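Local structure of phosphorylated carbohydrates phosphatase TM_1254 (Thermotoga maritima msb8, 3KBB) at residues D37-R40 and R41-V45; R70-E73 and E74-V78; V89-A92 and L93-V96. The protein removes phosphate from sugar phosphates such as erythrose 4-phosphate, fructose 6-phosphate and mannose 6-phosphate, using a divalent metal ion. One frame throughout, in Å; residues are numbered along the deposited sequence. Where two conformers were deposited one is given.

Contact 1: D37-R40 and R41-V45; sequences DLHR and RIMGV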
loop_
_atom_site.group_PDB
_atom_site.type_symbol
_atom_site.label_atom_id
_atom_site.label_comp_id
_atom_site.label_asym_id
_atom_site.label_seq_id
_atom_site.Cartn_x
_atom_site.Cartn_y
_atom_site.Cartn_z
ATOM N N ASP A 37 -16.251 -6.197 -15.441
ATOM C CA ASP A 37 -17.451 -6.356 -14.629
ATOM C C ASP A 37 -17.308 -7.454 -13.579
ATOM O O ASP A 37 -17.637 -7.227 -12.415
ATOM C CB ASP A 37 -18.682 -6.595 -15.500
ATOM C CG ASP A 37 -19.236 -5.300 -16.105
ATOM O OD1 ASP A 37 -18.630 -4.214 -15.931
ATOM O OD2 ASP A 37 -20.289 -5.371 -16.763
ATOM N N LEU A 38 -16.784 -8.627 -13.964
ATOM C CA LEU A 38 -16.539 -9.674 -12.962
ATOM C C LEU A 38 -15.432 -9.235 -12.020
ATOM O O LEU A 38 -15.507 -9.437 -10.810
ATOM C CB LEU A 38 -16.150 -11.027 -13.602
ATOM C CG LEU A 38 -15.730 -12.176 -12.659
ATOM C CD1 LEU A 38 -16.795 -12.489 -11.613
ATOM C CD2 LEU A 38 -15.435 -13.437 -13.450
ATOM N N HIS A 39 -14.401 -8.633 -12.594
ATOM C CA HIS A 39 -13.212 -8.334 -11.846
ATOM C C HIS A 39 -13.498 -7.329 -10.732
ATOM O O HIS A 39 -13.024 -7.520 -9.615
ATOM C CB HIS A 39 -12.139 -7.749 -12.741
ATOM C CG HIS A 39 -10.901 -7.405 -11.992
ATOM N ND1 HIS A 39 -10.047 -8.363 -11.486
ATOM C CD2 HIS A 39 -10.382 -6.204 -11.640
ATOM C CE1 HIS A 39 -9.051 -7.766 -10.847
ATOM N NE2 HIS A 39 -9.230 -6.457 -10.930
ATOM N N ARG A 40 -14.286 -6.301 -11.058
ATOM C CA ARG A 40 -14.738 -5.259 -10.107
ATOM C C ARG A 40 -15.419 -5.901 -8.892
ATOM O O ARG A 40 -15.280 -5.434 -7.748
ATOM C CB ARG A 40 -15.723 -4.351 -10.825
ATOM C CG ARG A 40 -16.351 -3.216 -10.004
ATOM C CD ARG A 40 -16.872 -2.114 -10.955
ATOM N NE ARG A 40 -15.823 -1.621 -11.873
ATOM C CZ ARG A 40 -15.775 -1.858 -13.187
ATOM N NH1 ARG A 40 -16.723 -2.581 -13.780
ATOM N NH2 ARG A 40 -14.770 -1.375 -13.914
ATOM N N ARG A 41 -16.161 -6.976 -9.147
ATOM C CA ARG A 41 -16.840 -7.668 -8.054
ATOM C C ARG A 41 -15.892 -8.563 -7.279
ATOM O O ARG A 41 -15.934 -8.598 -6.040
ATOM C CB ARG A 41 -18.064 -8.410 -8.573
ATOM C CG ARG A 41 -19.070 -7.486 -9.243
ATOM C CD ARG A 41 -19.388 -6.288 -8.342
ATOM N NE ARG A 41 -20.483 -5.506 -8.892
ATOM C CZ ARG A 41 -21.139 -4.566 -8.227
ATOM N NH1 ARG A 41 -20.810 -4.282 -6.962
ATOM N NH2 ARG A 41 -22.125 -3.919 -8.826
ATOM N N ILE A 42 -15.028 -9.274 -7.994
ATOM C CA ILE A 42 -14.004 -10.133 -7.385
ATOM C C ILE A 42 -13.099 -9.342 -6.421
ATOM O O ILE A 42 -12.601 -9.894 -5.410
ATOM C CB ILE A 42 -13.124 -10.834 -8.464
ATOM C CG1 ILE A 42 -13.908 -11.910 -9.244
ATOM C CG2 ILE A 42 -11.887 -11.464 -7.834
ATOM C CD1 ILE A 42 -14.498 -13.013 -8.383
HETATM N N MSE A 43 -12.898 -8.064 -6.755
HETATM C CA MSE A 43 -12.008 -7.225 -5.944
HETATM C C MSE A 43 -12.657 -6.726 -4.641
HETATM O O MSE A 43 -11.940 -6.260 -3.742
HETATM C CB MSE A 43 -11.405 -6.076 -6.767
HETATM C CG MSE A 43 -10.397 -6.527 -7.834
HETATM SE SE MSE A 43 -8.751 -7.468 -7.244
HETATM C CE MSE A 43 -7.892 -5.936 -6.346
ATOM N N GLY A 44 -13.974 -6.856 -4.518
ATOM C CA GLY A 44 -14.657 -6.470 -3.285
ATOM C C GLY A 44 -14.464 -7.426 -2.105
ATOM O O GLY A 44 -15.095 -7.246 -1.060
ATOM N N VAL A 45 -13.632 -8.454 -2.268
ATOM C CA VAL A 45 -13.364 -9.422 -1.190
ATOM C C VAL A 45 -11.879 -9.739 -1.089
ATOM O O VAL A 45 -11.150 -9.578 -2.065
ATOM C CB VAL A 45 -14.158 -10.781 -1.339
ATOM C CG1 VAL A 45 -15.619 -10.541 -1.431
ATOM C CG2 VAL A 45 -13.648 -11.628 -2.525
#
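His39 and Met43 lie alongside each other on helix 36-42, pointing the same way. His39 carries CG anti to the backbone N (chi1 179°), which lays the imidazole along the helix beside Met43. Met43, a selenomethionine, puts CG over one face of that ring, 3.6 Å from the centroid of the His39 ring and 27° off its normal: a CH-pi contact in which CG is nearest to His39 NE2. SE approaches the ring only obliquely; Met43 has two conformers, and both contacts describe the one given. ND1 of His39 is fixed by a hydrogen bond with Tyr34 OH, and Phe20 meets the ring edge-to-face. Replacing His39 by alanine would probably leave the Tyr34 hydroxyl without this partner and Met43 without the ring face it packs on. Next to this pair, Leu38 CD1 reaches Ile42 CG1 at 3.8 Å. On another side of the helix, the Arg40 chain bends at chi3 and brings NH1 to 3.3 Å from Asp37 OD1, a salt bridge at the edge of the guanidinium plane. The backbone bond Met43 N to His39 O (2.9 Å) leads into a type I turn from Ile42 to Val45; this helix belongs to the alpha-helical cap of HAD phosphatases.

Contact 2: R70-E73 and E74-V78; sequences RVHE and EKKRV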
loop_
_atom_site.group_PDB
_atom_site.type_symbol
_atom_site.label_atom_id
_atom_site.label_comp_id
_atom_site.label_asym_id
_atom_site.label_seq_id
_atom_site.Cartn_x
_atom_site.Cartn_y
_atom_site.Cartn_z
ATOM N N ARG A 70 -0.163 -19.955 -10.331
ATOM C CA ARG A 70 -0.262 -19.231 -11.599
ATOM C C ARG A 70 -0.566 -17.767 -11.335
ATOM O O ARG A 70 0.004 -16.880 -11.970
ATOM C CB ARG A 70 -1.358 -19.837 -12.475
ATOM C CG ARG A 70 -1.033 -21.224 -13.008
ATOM C CD ARG A 70 -0.246 -21.188 -14.308
ATOM N NE ARG A 70 -1.113 -21.185 -15.476
ATOM C CZ ARG A 70 -1.696 -22.260 -16.004
ATOM N NH1 ARG A 70 -1.538 -23.461 -15.461
ATOM N NH2 ARG A 70 -2.463 -22.127 -17.073
ATOM N N VAL A 71 -1.478 -17.520 -10.402
ATOM C CA VAL A 71 -1.766 -16.158 -9.974
ATOM C C VAL A 71 -0.474 -15.479 -9.486
ATOM O O VAL A 71 -0.165 -14.337 -9.867
ATOM C CB VAL A 71 -2.845 -16.140 -8.896
ATOM C CG1 VAL A 71 -3.020 -14.754 -8.345
ATOM C CG2 VAL A 71 -4.183 -16.659 -9.466
ATOM N N HIS A 72 0.287 -16.210 -8.674
ATOM C CA HIS A 72 1.544 -15.699 -8.140
ATOM C C HIS A 72 2.487 -15.282 -9.280
ATOM O O HIS A 72 3.000 -14.163 -9.294
ATOM C CB HIS A 72 2.163 -16.747 -7.207
ATOM C CG HIS A 72 3.442 -16.313 -6.560
ATOM N ND1 HIS A 72 3.510 -15.259 -5.672
ATOM C CD2 HIS A 72 4.706 -16.794 -6.668
ATOM C CE1 HIS A 72 4.758 -15.109 -5.261
ATOM N NE2 HIS A 72 5.504 -16.031 -5.847
ATOM N N GLU A 73 2.669 -16.180 -10.244
ATOM C CA GLU A 73 3.518 -15.962 -11.422
ATOM C C GLU A 73 3.087 -14.757 -12.275
ATOM O O GLU A 73 3.927 -13.929 -12.664
ATOM C CB GLU A 73 3.553 -17.240 -12.278
ATOM C CG GLU A 73 4.104 -17.057 -13.703
ATOM C CD GLU A 73 4.040 -18.324 -14.551
ATOM O OE1 GLU A 73 2.939 -18.911 -14.696
ATOM O OE2 GLU A 73 5.099 -18.722 -15.087
ATOM N N GLU A 74 1.790 -14.664 -12.563
ATOM C CA GLU A 74 1.270 -13.571 -13.385
ATOM C C GLU A 74 1.355 -12.200 -12.697
ATOM O O GLU A 74 1.648 -11.191 -13.350
ATOM C CB GLU A 74 -0.162 -13.866 -13.862
ATOM C CG GLU A 74 -0.318 -15.156 -14.685
ATOM C CD GLU A 74 0.440 -15.187 -16.029
ATOM O OE1 GLU A 74 1.218 -14.250 -16.373
ATOM O OE2 GLU A 74 0.239 -16.201 -16.754
ATOM N N LYS A 75 1.109 -12.155 -11.387
ATOM C CA LYS A 75 1.281 -10.908 -10.630
ATOM C C LYS A 75 2.733 -10.407 -10.678
ATOM O O LYS A 75 2.978 -9.216 -10.851
ATOM C CB LYS A 75 0.809 -11.068 -9.182
ATOM C CG LYS A 75 -0.697 -11.125 -9.046
ATOM C CD LYS A 75 -1.153 -11.414 -7.609
ATOM C CE LYS A 75 -1.106 -10.152 -6.724
ATOM N NZ LYS A 75 -1.739 -10.419 -5.405
ATOM N N LYS A 76 3.691 -11.324 -10.549
ATOM C CA LYS A 76 5.106 -10.964 -10.603
ATOM C C LYS A 76 5.453 -10.314 -11.926
ATOM O O LYS A 76 6.121 -9.284 -11.957
ATOM C CB LYS A 76 5.996 -12.204 -10.376
ATOM C CG LYS A 76 6.168 -12.599 -8.907
ATOM C CD LYS A 76 6.959 -11.538 -8.126
ATOM C CE LYS A 76 7.729 -12.136 -6.947
ATOM N NZ LYS A 76 6.839 -12.767 -5.930
ATOM N N ARG A 77 4.995 -10.929 -13.011
ATOM C CA ARG A 77 5.262 -10.463 -14.359
ATOM C C ARG A 77 4.639 -9.106 -14.603
ATOM O O ARG A 77 5.310 -8.198 -15.101
ATOM C CB ARG A 77 4.710 -11.454 -15.374
ATOM C CG ARG A 77 5.434 -12.785 -15.396
ATOM C CD ARG A 77 4.988 -13.617 -16.590
ATOM N NE ARG A 77 5.095 -15.056 -16.353
ATOM C CZ ARG A 77 6.206 -15.777 -16.496
ATOM N NH1 ARG A 77 7.348 -15.204 -16.871
ATOM N NH2 ARG A 77 6.177 -17.082 -16.255
ATOM N N VAL A 78 3.355 -8.983 -14.268
ATOM C CA VAL A 78 2.634 -7.740 -14.455
ATOM C C VAL A 78 3.287 -6.630 -13.623
ATOM O O VAL A 78 3.527 -5.533 -14.147
ATOM C CB VAL A 78 1.113 -7.884 -14.144
ATOM C CG1 VAL A 78 0.389 -6.543 -14.239
ATOM C CG2 VAL A 78 0.458 -8.890 -15.113
#
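Glu73 and Arg77 form a salt bridge one helical turn apart, their side chains running alongside each other. The pair joins Glu73 OE2 to Arg77 NH2 at the guanidinium edge, with the carboxylate and guanidinium planes 44° apart; the modelled 2.3 Å is too short to be taken literally, so the exact position is doubtful. Glu73 has CG anti to the backbone N (chi1 165°) and stays extended beyond it, which carries the carboxylate forward along the helix to Arg77. Glu74 completes a small network, though weakly: its OE1 is a long 4.0 Å from Arg77 NE. Glu73 OE1 is also 4.3 Å from Glu74 OE2, like charges whose repulsion would probably be partly offset by Arg77.

Lys76 NZ comes within 3.2 Å of His72 CE1, obliquely to the ring, and its charge is paired with Glu116. Val71 CG1 packs on Lys75 CD at 3.9 Å, while Lys75 NZ continues to Glu47 and Tyr19. Beyond these, Glu74 rests on Arg25 and Val26 of helix 19-29, and Arg70 NH2 bonds Ser29. Underneath, Glu74 N to Arg70 O at 2.9 Å is one of the i to i+4 bonds of a helix in the HAD cap bundle.

Contact 3: V89-A92 and L93-V96; sequences VREA and LEFV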
loop_
_atom_site.group_PDB
_atom_site.type_symbol
_atom_site.label_atom_id
_atom_site.label_comp_id
_atom_site.label_asym_id
_atom_site.label_seq_id
_atom_site.Cartn_x
_atom_site.Cartn_y
_atom_site.Cartn_z
ATOM N N VAL A 89 6.495 11.209 -5.619
ATOM C CA VAL A 89 6.807 10.553 -4.348
ATOM C C VAL A 89 8.336 10.490 -4.071
ATOM O O VAL A 89 8.794 10.735 -2.940
ATOM C CB VAL A 89 6.116 9.167 -4.274
ATOM C CG1 VAL A 89 6.642 8.378 -3.105
ATOM C CG2 VAL A 89 4.627 9.377 -4.181
ATOM N N ARG A 90 9.123 10.192 -5.095
ATOM C CA ARG A 90 10.577 10.205 -4.909
ATOM C C ARG A 90 11.069 11.562 -4.396
ATOM O O ARG A 90 11.875 11.615 -3.462
ATOM C CB ARG A 90 11.291 9.749 -6.179
ATOM C CG ARG A 90 12.785 9.549 -6.009
ATOM C CD ARG A 90 13.414 9.083 -7.310
ATOM N NE ARG A 90 12.847 7.805 -7.744
ATOM C CZ ARG A 90 13.323 6.618 -7.350
ATOM N NH1 ARG A 90 14.354 6.546 -6.512
ATOM N NH2 ARG A 90 12.746 5.513 -7.777
ATOM N N GLU A 91 10.535 12.661 -4.951
ATOM C CA GLU A 91 10.965 14.022 -4.586
ATOM C C GLU A 91 10.604 14.295 -3.121
ATOM O O GLU A 91 11.304 15.015 -2.396
ATOM C CB GLU A 91 10.277 15.057 -5.513
ATOM C CG GLU A 91 11.217 16.165 -6.018
ATOM C CD GLU A 91 10.541 17.239 -6.908
ATOM O OE1 GLU A 91 9.679 16.884 -7.752
ATOM O OE2 GLU A 91 10.913 18.443 -6.770
ATOM N N ALA A 92 9.473 13.740 -2.700
ATOM C CA ALA A 92 9.010 13.874 -1.339
ATOM C C ALA A 92 9.925 13.120 -0.393
ATOM O O ALA A 92 10.292 13.657 0.648
ATOM C CB ALA A 92 7.592 13.353 -1.220
ATOM N N LEU A 93 10.305 11.890 -0.755
ATOM C CA LEU A 93 11.246 11.120 0.085
ATOM C C LEU A 93 12.609 11.822 0.154
ATOM O O LEU A 93 13.210 11.954 1.237
ATOM C CB LEU A 93 11.415 9.695 -0.444
ATOM C CG LEU A 93 10.139 8.835 -0.510
ATOM C CD1 LEU A 93 10.501 7.477 -1.088
ATOM C CD2 LEU A 93 9.602 8.685 0.871
ATOM N N GLU A 94 13.071 12.275 -1.009
ATOM C CA GLU A 94 14.324 13.057 -1.059
ATOM C C GLU A 94 14.249 14.298 -0.162
ATOM O O GLU A 94 15.201 14.619 0.553
ATOM C CB GLU A 94 14.638 13.418 -2.509
ATOM C CG GLU A 94 15.142 12.263 -3.331
ATOM C CD GLU A 94 15.272 12.617 -4.795
ATOM O OE1 GLU A 94 14.729 13.680 -5.209
ATOM O OE2 GLU A 94 15.892 11.823 -5.544
ATOM N N PHE A 95 13.111 14.992 -0.170
ATOM C CA PHE A 95 12.962 16.172 0.659
ATOM C C PHE A 95 13.069 15.878 2.162
ATOM O O PHE A 95 13.772 16.597 2.896
ATOM C CB PHE A 95 11.645 16.931 0.325
ATOM C CG PHE A 95 11.464 18.197 1.122
ATOM C CD1 PHE A 95 12.227 19.338 0.826
ATOM C CD2 PHE A 95 10.553 18.249 2.173
ATOM C CE1 PHE A 95 12.053 20.511 1.587
ATOM C CE2 PHE A 95 10.365 19.395 2.929
ATOM C CZ PHE A 95 11.142 20.547 2.627
ATOM N N VAL A 96 12.364 14.845 2.644
ATOM C CA VAL A 96 12.477 14.497 4.069
ATOM C C VAL A 96 13.945 14.230 4.438
ATOM O O VAL A 96 14.413 14.691 5.493
ATOM C CB VAL A 96 11.633 13.237 4.455
ATOM C CG1 VAL A 96 11.782 12.952 5.930
ATOM C CG2 VAL A 96 10.138 13.503 4.084
#
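In the Rossmann-like core of the HAD fold, helix 89-98 is the helix of a beta-alpha-beta crossover: with the cap inserted ahead of it, it links strand 3-7 to the neighbouring parallel strand 102-106. Val89 and Leu93 meet one turn apart on a buried side of it, Val89 against Leu12 of a loop and Leu93 on the strands. Val89 CG1 lies 4.4 Å from Leu93 CG, a loose apolar contact. Leu93 has CG anti to its carbonyl carbon (chi1 -60°) and sits over the preceding turn, CG 3.4 Å from Val89 O. Leu93 packs on Phe6 and Leu103, and Val96 on Val4 and Leu103, so both side chains seat the helix on the two strands it connects. The side chain of Val89 lies about 10 Å from that of Asp7, the probable nucleophile.

Along another side, Arg90 and Glu94 could be mistaken for an ion pair, but the geometry argues against it. Glu94 OE2 touches the methylene chain, 3.9 Å from Arg90 CG, whereas Arg90 NE is 5.5 Å from Glu94 OE2 and the guanidinium and carboxylate planes stand 68° apart. The guanidinium is engaged elsewhere: NE in a salt bridge with Glu85, NH2 on the carbonyl of Leu121, NH1 on the carbonyl of Asp122 and on Tyr126 OH. Farther round, Phe95 packs its ring on Leu209 and Leu212 of helix 208-215.

The backbone bonds are of uneven quality. Glu94 N to Arg90 O is short and straight at 2.8 Å, and Val96 N reaches Ala92 O at 3.1 Å. The bond from Phe95 N to Glu91 O, although 2.9 Å long, is bent, its donor tilted 34° from the carbonyl plane.

In the fold
Along the chain the contacts come in series, on helices 36-42, 64-82 and 89-98. Contacts 1 and 2 belong to the helical cap inserted after strand 3-7; their centres are 18 Å apart and their nearest atoms about 8 Å, so they do not touch, yet both pack against helix 19-29, with Tyr19 meeting residues of each. Contact 3 lies on the next helix after that of contact 2, but in the core domain against the six-stranded parallel sheet, 30 Å from contact 2 and 34 Å from contact 1 between centres. Contacts 1 and 3 fall on opposite sides of the chain's centre, which reflects the separate cap and core of this HAD phosphatase.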